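Local coordinates for protein N-acetyltransferase (PDB 4M85) that probably transfers an acetyl group from acetyl-coenzyme A to an amine of a substrate not yet identified, as a member of the GNAT family, at residues A[51-56]-A[102-107]; A[45-50]-A[86-91]. One frame throughout, in Å; residues are numbered along the deposited sequence.

In the fold
Both contacts lie within the GNAT acetyltransferase fold, on the same side of the chain's centre, with their own centres about 8 Å apart. Their segments alternate along the chain: 45-50, 51-56, 86-91, 102-107. Helix 37-49 therefore runs through contact 2 directly into the loop of contact 1. The second segments flank helix 95-98, from the end of helix 81-86 to the loop before strand 114-121. The contacts touch at several points. Among them, Ser47 OG and Thr55 OG1 are 2.6 Å apart, a probable hydrogen bond, and Phe56 packs on Cys48 O. Together they tie the region before strand 60-65 to the region before strand 114-121 of the mixed central sheet.

Contact 1 (A[51-56]-A[102-107]); sequences ATYRTF and TPLPVK
Tyr53 meets Pro103 through the hydroxyl end of its ring. The two side chains come from opposite directions, and Tyr53 OH stops 3.4 Å from Pro103 CG. CG of Tyr53 is anti to the backbone N (chi1 -178°), which carries the ring out toward the 102-107 loop. The hydroxyl also bonds to Glu85 of helix 81-86. Tyr53 opens a type I beta turn that closes at Phe56, with Phe56 N bonded to Tyr53 O at 2.9 Å. This turn belongs to the loop between helix 37-49 and strand 60-65 of the GNAT fold, and its partner loop leads into strand 114-121. Arg54 follows in the turn. Its chain runs extended from CG to NE, and Arg54 CD lies 4.0 Å from Leu104 CD1. Leu104 CB sits over one face of the guanidinium, 3.8 Å from Arg54 NE. Arg54 NH2 reaches two backbone carbonyls, Leu104 O at 2.8 Å and Val106 O at 3.2 Å. Both bonds are bent and weak, with N-H...O angles of 126° and 131°. Val106 O lies at the guanidinium edge, near its plane. The stronger partners of Arg54 are acidic: NE pairs with Glu85 and NH1 with Glu81.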
loop_
_atom_site.group_PDB
_atom_site.type_symbol
_atom_site.label_atom_id
_atom_site.label_comp_id
_atom_site.label_asym_id
_atom_site.label_seq_id
_atom_site.Cartn_x
_atom_site.Cartn_y
_atom_site.Cartn_z
ATOM N N ALA A 51 -3.357 -11.449 -10.648
ATOM C CA ALA A 51 -2.088 -11.151 -11.280
ATOM C C ALA A 51 -1.232 -10.499 -10.205
ATOM O O ALA A 51 -1.758 -10.066 -9.187
ATOM C CB ALA A 51 -2.289 -10.203 -12.450
ATOM N N THR A 52 0.060 -10.377 -10.443
ATOM C CA THR A 52 0.958 -9.810 -9.445
ATOM C C THR A 52 1.119 -8.314 -9.616
ATOM O O THR A 52 2.164 -7.820 -10.072
ATOM C CB THR A 52 2.305 -10.551 -9.418
ATOM O OG1 THR A 52 2.031 -11.946 -9.365
ATOM C CG2 THR A 52 3.122 -10.194 -8.174
ATOM N N TYR A 53 0.045 -7.618 -9.241
ATOM C CA TYR A 53 -0.028 -6.183 -9.212
ATOM C C TYR A 53 0.707 -5.733 -7.933
ATOM O O TYR A 53 1.085 -6.563 -7.105
ATOM C CB TYR A 53 -1.511 -5.706 -9.261
ATOM C CG TYR A 53 -1.606 -4.218 -9.284
ATOM C CD1 TYR A 53 -1.022 -3.503 -10.294
ATOM C CD2 TYR A 53 -2.230 -3.519 -8.260
ATOM C CE1 TYR A 53 -1.048 -2.129 -10.302
ATOM C CE2 TYR A 53 -2.279 -2.137 -8.262
ATOM C CZ TYR A 53 -1.673 -1.442 -9.286
ATOM O OH TYR A 53 -1.659 -0.061 -9.315
ATOM N N ARG A 54 0.977 -4.442 -7.821
ATOM C CA ARG A 54 1.502 -3.842 -6.573
ATOM C C ARG A 54 0.844 -4.427 -5.316
ATOM O O ARG A 54 1.526 -4.843 -4.344
ATOM C CB ARG A 54 1.233 -2.341 -6.593
ATOM C CG ARG A 54 2.154 -1.508 -7.471
ATOM C CD ARG A 54 1.590 -0.111 -7.578
ATOM N NE ARG A 54 2.242 0.721 -8.588
ATOM C CZ ARG A 54 3.281 1.530 -8.372
ATOM N NH1 ARG A 54 3.841 1.641 -7.167
ATOM N NH2 ARG A 54 3.747 2.264 -9.371
ATOM N N THR A 55 -0.489 -4.467 -5.345
ATOM C CA THR A 55 -1.283 -4.957 -4.212
ATOM C C THR A 55 -1.504 -6.479 -4.175
ATOM O O THR A 55 -2.420 -6.940 -3.502
ATOM C CB THR A 55 -2.636 -4.215 -4.144
ATOM O OG1 THR A 55 -3.321 -4.372 -5.370
ATOM C CG2 THR A 55 -2.431 -2.744 -3.934
ATOM N N PHE A 56 -0.676 -7.270 -4.863
ATOM C CA PHE A 56 -0.784 -8.727 -4.723
ATOM C C PHE A 56 -0.778 -9.112 -3.254
ATOM O O PHE A 56 -0.055 -8.515 -2.472
ATOM C CB PHE A 56 0.349 -9.492 -5.420
ATOM C CG PHE A 56 -0.039 -10.875 -5.882
ATOM C CD1 PHE A 56 0.850 -11.952 -5.786
ATOM C CD2 PHE A 56 -1.289 -11.107 -6.497
ATOM C CE1 PHE A 56 0.489 -13.228 -6.265
ATOM C CE2 PHE A 56 -1.652 -12.358 -6.947
ATOM C CZ PHE A 56 -0.766 -13.432 -6.838
ATOM N N THR A 102 -3.361 2.243 -16.204
ATOM C CA THR A 102 -3.068 1.664 -14.917
ATOM C C THR A 102 -3.117 2.798 -13.860
ATOM O O THR A 102 -2.832 3.965 -14.162
ATOM C CB THR A 102 -1.744 0.859 -14.925
ATOM O OG1 THR A 102 -0.618 1.738 -14.923
ATOM C CG2 THR A 102 -1.676 -0.072 -16.137
ATOM N N PRO A 103 -3.529 2.461 -12.633
ATOM C CA PRO A 103 -3.840 3.463 -11.596
ATOM C C PRO A 103 -2.649 4.240 -11.045
ATOM O O PRO A 103 -2.841 5.360 -10.577
ATOM C CB PRO A 103 -4.486 2.649 -10.463
ATOM C CG PRO A 103 -4.432 1.227 -10.858
ATOM C CD PRO A 103 -3.816 1.079 -12.216
ATOM N N LEU A 104 -1.440 3.676 -11.117
ATOM C CA LEU A 104 -0.264 4.298 -10.500
ATOM C C LEU A 104 0.996 4.194 -11.382
ATOM O O LEU A 104 1.922 3.480 -11.032
ATOM C CB LEU A 104 -0.035 3.662 -9.111
ATOM C CG LEU A 104 -0.975 4.036 -7.952
ATOM C CD1 LEU A 104 -0.907 2.982 -6.851
ATOM C CD2 LEU A 104 -0.657 5.406 -7.359
ATOM N N PRO A 105 1.016 4.890 -12.552
ATOM C CA PRO A 105 2.143 4.850 -13.509
ATOM C C PRO A 105 3.479 5.382 -13.006
ATOM O O PRO A 105 4.522 4.924 -13.487
ATOM C CB PRO A 105 1.666 5.747 -14.660
ATOM C CG PRO A 105 0.600 6.621 -14.058
ATOM C CD PRO A 105 -0.085 5.727 -13.069
ATOM N N VAL A 106 3.457 6.331 -12.064
ATOM C CA VAL A 106 4.675 6.956 -11.576
ATOM C C VAL A 106 5.491 5.953 -10.753
ATOM O O VAL A 106 4.931 5.166 -9.963
ATOM C CB VAL A 106 4.377 8.240 -10.770
ATOM C CG1 VAL A 106 5.674 8.919 -10.304
ATOM C CG2 VAL A 106 3.562 9.228 -11.610
ATOM N N LYS A 107 6.804 5.983 -10.969
ATOM C CA LYS A 107 7.769 5.194 -10.230
ATOM C C LYS A 107 7.983 5.898 -8.890
ATOM O O LYS A 107 8.614 6.952 -8.835
ATOM C CB LYS A 107 9.099 5.102 -11.017
ATOM C CG LYS A 107 10.061 4.014 -10.550
ATOM C CD LYS A 107 11.295 3.954 -11.453
ATOM C CE LYS A 107 12.258 2.836 -11.060
ATOM N NZ LYS A 107 13.182 3.230 -9.962
#

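Contact 2 (A[45-50]-A[86-91])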
loop_
_atom_site.group_PDB
_atom_site.type_symbol
_atom_site.label_atom_id
_atom_site.label_comp_id
_atom_site.label_asym_id
_atom_site.label_seq_id
_atom_site.Cartn_x
_atom_site.Cartn_y
_atom_site.Cartn_z
ATOM N N GLU A 45 -9.758 -5.582 -5.787
ATOM C CA GLU A 45 -9.918 -6.924 -5.290
ATOM C C GLU A 45 -9.257 -7.926 -6.243
ATOM O O GLU A 45 -8.549 -8.831 -5.817
ATOM C CB GLU A 45 -11.399 -7.288 -5.166
ATOM C CG GLU A 45 -12.173 -6.559 -4.070
ATOM C CD GLU A 45 -13.677 -6.641 -4.268
ATOM O OE1 GLU A 45 -14.109 -7.440 -5.113
ATOM O OE2 GLU A 45 -14.445 -5.893 -3.599
ATOM N N LYS A 46 -9.506 -7.760 -7.534
ATOM C CA LYS A 46 -8.915 -8.668 -8.513
ATOM C C LYS A 46 -7.406 -8.486 -8.568
ATOM O O LYS A 46 -6.681 -9.463 -8.778
ATOM C CB LYS A 46 -9.532 -8.439 -9.905
ATOM C CG LYS A 46 -10.929 -9.001 -10.049
ATOM C CD LYS A 46 -11.617 -8.473 -11.307
ATOM C CE LYS A 46 -12.877 -9.263 -11.624
ATOM N NZ LYS A 46 -13.828 -8.451 -12.423
ATOM N N SER A 47 -6.949 -7.233 -8.388
ATOM C CA SER A 47 -5.522 -6.896 -8.382
ATOM C C SER A 47 -4.745 -7.667 -7.306
ATOM O O SER A 47 -3.528 -7.822 -7.428
ATOM C CB SER A 47 -5.286 -5.394 -8.219
ATOM O OG SER A 47 -5.392 -4.922 -6.875
ATOM N N CYS A 48 -5.456 -8.117 -6.269
ATOM C CA CYS A 48 -4.852 -8.804 -5.120
ATOM C C CYS A 48 -4.590 -10.278 -5.381
ATOM O O CYS A 48 -3.726 -10.828 -4.721
ATOM C CB CYS A 48 -5.754 -8.689 -3.864
ATOM S SG CYS A 48 -5.940 -7.023 -3.165
ATOM N N VAL A 49 -5.326 -10.910 -6.310
ATOM C CA VAL A 49 -5.245 -12.364 -6.532
ATOM C C VAL A 49 -5.003 -12.795 -7.982
ATOM O O VAL A 49 -4.336 -13.782 -8.195
ATOM C CB VAL A 49 -6.488 -13.145 -5.970
ATOM C CG1 VAL A 49 -6.513 -13.125 -4.455
ATOM C CG2 VAL A 49 -7.804 -12.635 -6.521
ATOM N N ASP A 50 -5.467 -12.032 -8.979
ATOM C CA ASP A 50 -5.515 -12.530 -10.355
ATOM C C ASP A 50 -4.239 -12.297 -11.165
ATOM O O ASP A 50 -4.054 -12.892 -12.235
ATOM C CB ASP A 50 -6.748 -11.934 -11.074
ATOM C CG ASP A 50 -8.054 -12.450 -10.486
ATOM O OD1 ASP A 50 -8.011 -13.519 -9.845
ATOM O OD2 ASP A 50 -9.119 -11.826 -10.652
ATOM N N LYS A 86 2.312 -2.725 -14.300
ATOM C CA LYS A 86 1.832 -3.146 -15.624
ATOM C C LYS A 86 0.882 -4.333 -15.523
ATOM O O LYS A 86 -0.019 -4.489 -16.351
ATOM C CB LYS A 86 3.021 -3.469 -16.529
ATOM C CG LYS A 86 2.678 -3.650 -17.988
ATOM C CD LYS A 86 3.958 -3.675 -18.811
ATOM C CE LYS A 86 3.723 -4.051 -20.273
ATOM N NZ LYS A 86 2.651 -3.221 -20.889
ATOM N N ALA A 87 1.029 -5.149 -14.486
ATOM C CA ALA A 87 0.178 -6.327 -14.326
ATOM C C ALA A 87 -1.313 -5.997 -14.159
ATOM O O ALA A 87 -2.157 -6.866 -14.370
ATOM C CB ALA A 87 0.665 -7.203 -13.167
ATOM N N TRP A 88 -1.628 -4.744 -13.820
ATOM C CA TRP A 88 -2.990 -4.260 -13.832
ATOM C C TRP A 88 -3.729 -4.628 -15.135
ATOM O O TRP A 88 -4.931 -4.925 -15.120
ATOM C CB TRP A 88 -3.003 -2.760 -13.628
ATOM C CG TRP A 88 -4.358 -2.168 -13.444
ATOM C CD1 TRP A 88 -5.128 -1.560 -14.395
ATOM C CD2 TRP A 88 -5.085 -2.068 -12.219
ATOM N NE1 TRP A 88 -6.301 -1.101 -13.836
ATOM C CE2 TRP A 88 -6.301 -1.402 -12.503
ATOM C CE3 TRP A 88 -4.832 -2.470 -10.909
ATOM C CZ2 TRP A 88 -7.255 -1.146 -11.519
ATOM C CZ3 TRP A 88 -5.775 -2.221 -9.946
ATOM C CH2 TRP A 88 -6.983 -1.569 -10.259
ATOM N N GLU A 89 -2.989 -4.628 -16.243
ATOM C CA GLU A 89 -3.538 -4.941 -17.549
ATOM C C GLU A 89 -4.012 -6.393 -17.744
ATOM O O GLU A 89 -4.771 -6.688 -18.677
ATOM C CB GLU A 89 -2.518 -4.560 -18.605
ATOM C CG GLU A 89 -2.184 -3.078 -18.585
ATOM C CD GLU A 89 -1.369 -2.643 -19.790
ATOM O OE1 GLU A 89 -0.442 -3.413 -20.190
ATOM O OE2 GLU A 89 -1.679 -1.543 -20.329
ATOM N N LEU A 90 -3.598 -7.297 -16.856
ATOM C CA LEU A 90 -4.020 -8.697 -16.911
ATOM C C LEU A 90 -5.304 -8.977 -16.135
ATOM O O LEU A 90 -5.728 -10.131 -16.049
ATOM C CB LEU A 90 -2.895 -9.606 -16.390
ATOM C CG LEU A 90 -1.522 -9.345 -17.064
ATOM C CD1 LEU A 90 -0.411 -10.196 -16.476
ATOM C CD2 LEU A 90 -1.647 -9.582 -18.556
ATOM N N LEU A 91 -5.924 -7.947 -15.556
ATOM C CA LEU A 91 -7.149 -8.138 -14.761
ATOM C C LEU A 91 -8.376 -8.152 -15.667
ATOM O O LEU A 91 -8.346 -7.588 -16.763
ATOM C CB LEU A 91 -7.288 -7.022 -13.699
ATOM C CG LEU A 91 -6.104 -6.866 -12.751
ATOM C CD1 LEU A 91 -6.287 -5.723 -11.750
ATOM C CD2 LEU A 91 -5.842 -8.199 -12.041
#
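Leu91 CG lies anti to the carbonyl carbon (chi1 -56°), and this helps send both methyls toward the end of helix 37-49. Trp88 has CG anti to its backbone N (chi1 -172°), which brings the six-membered part of the indole up to Ser47. The two side chains thus close on Ser47 together. Leu91 CD1 touches Ser47 CA at 3.6 Å. Leu91 CD1 also lies over one face of the Trp88 ring, 3.6 Å above its plane and offset toward the rim. Trp88 CZ3 meets Ser47 CB at 3.6 Å, the serine carbon approaching obliquely. Leu91 CD2 lies 3.6 Å from Lys46 O and 4.0 Å from Asp50 CB, just after the helix. Residues 88-90 form a short 3-10 segment, and Leu91 N still bonds to Trp88 O. The contact thus packs the C-terminal part of helix 37-49 against the loop after helix 81-86. Pro103 lies over the other face of the indole, and the Tyr53 ring meets it edge-to-face. No hydrogen bond spans the two segments, and the contact is mainly carbon on carbon. Just beyond, Lys46 NZ bonds to Asp92 O and pairs with Asp42. Lys46 O accepts from Val49 N and Asp50 N within its own segment. Ser47 OG bonds to Ile44 O, so the serine can offer its carbon atoms to the tryptophan and leucine while its buried hydroxyl stays hydrogen-bonded.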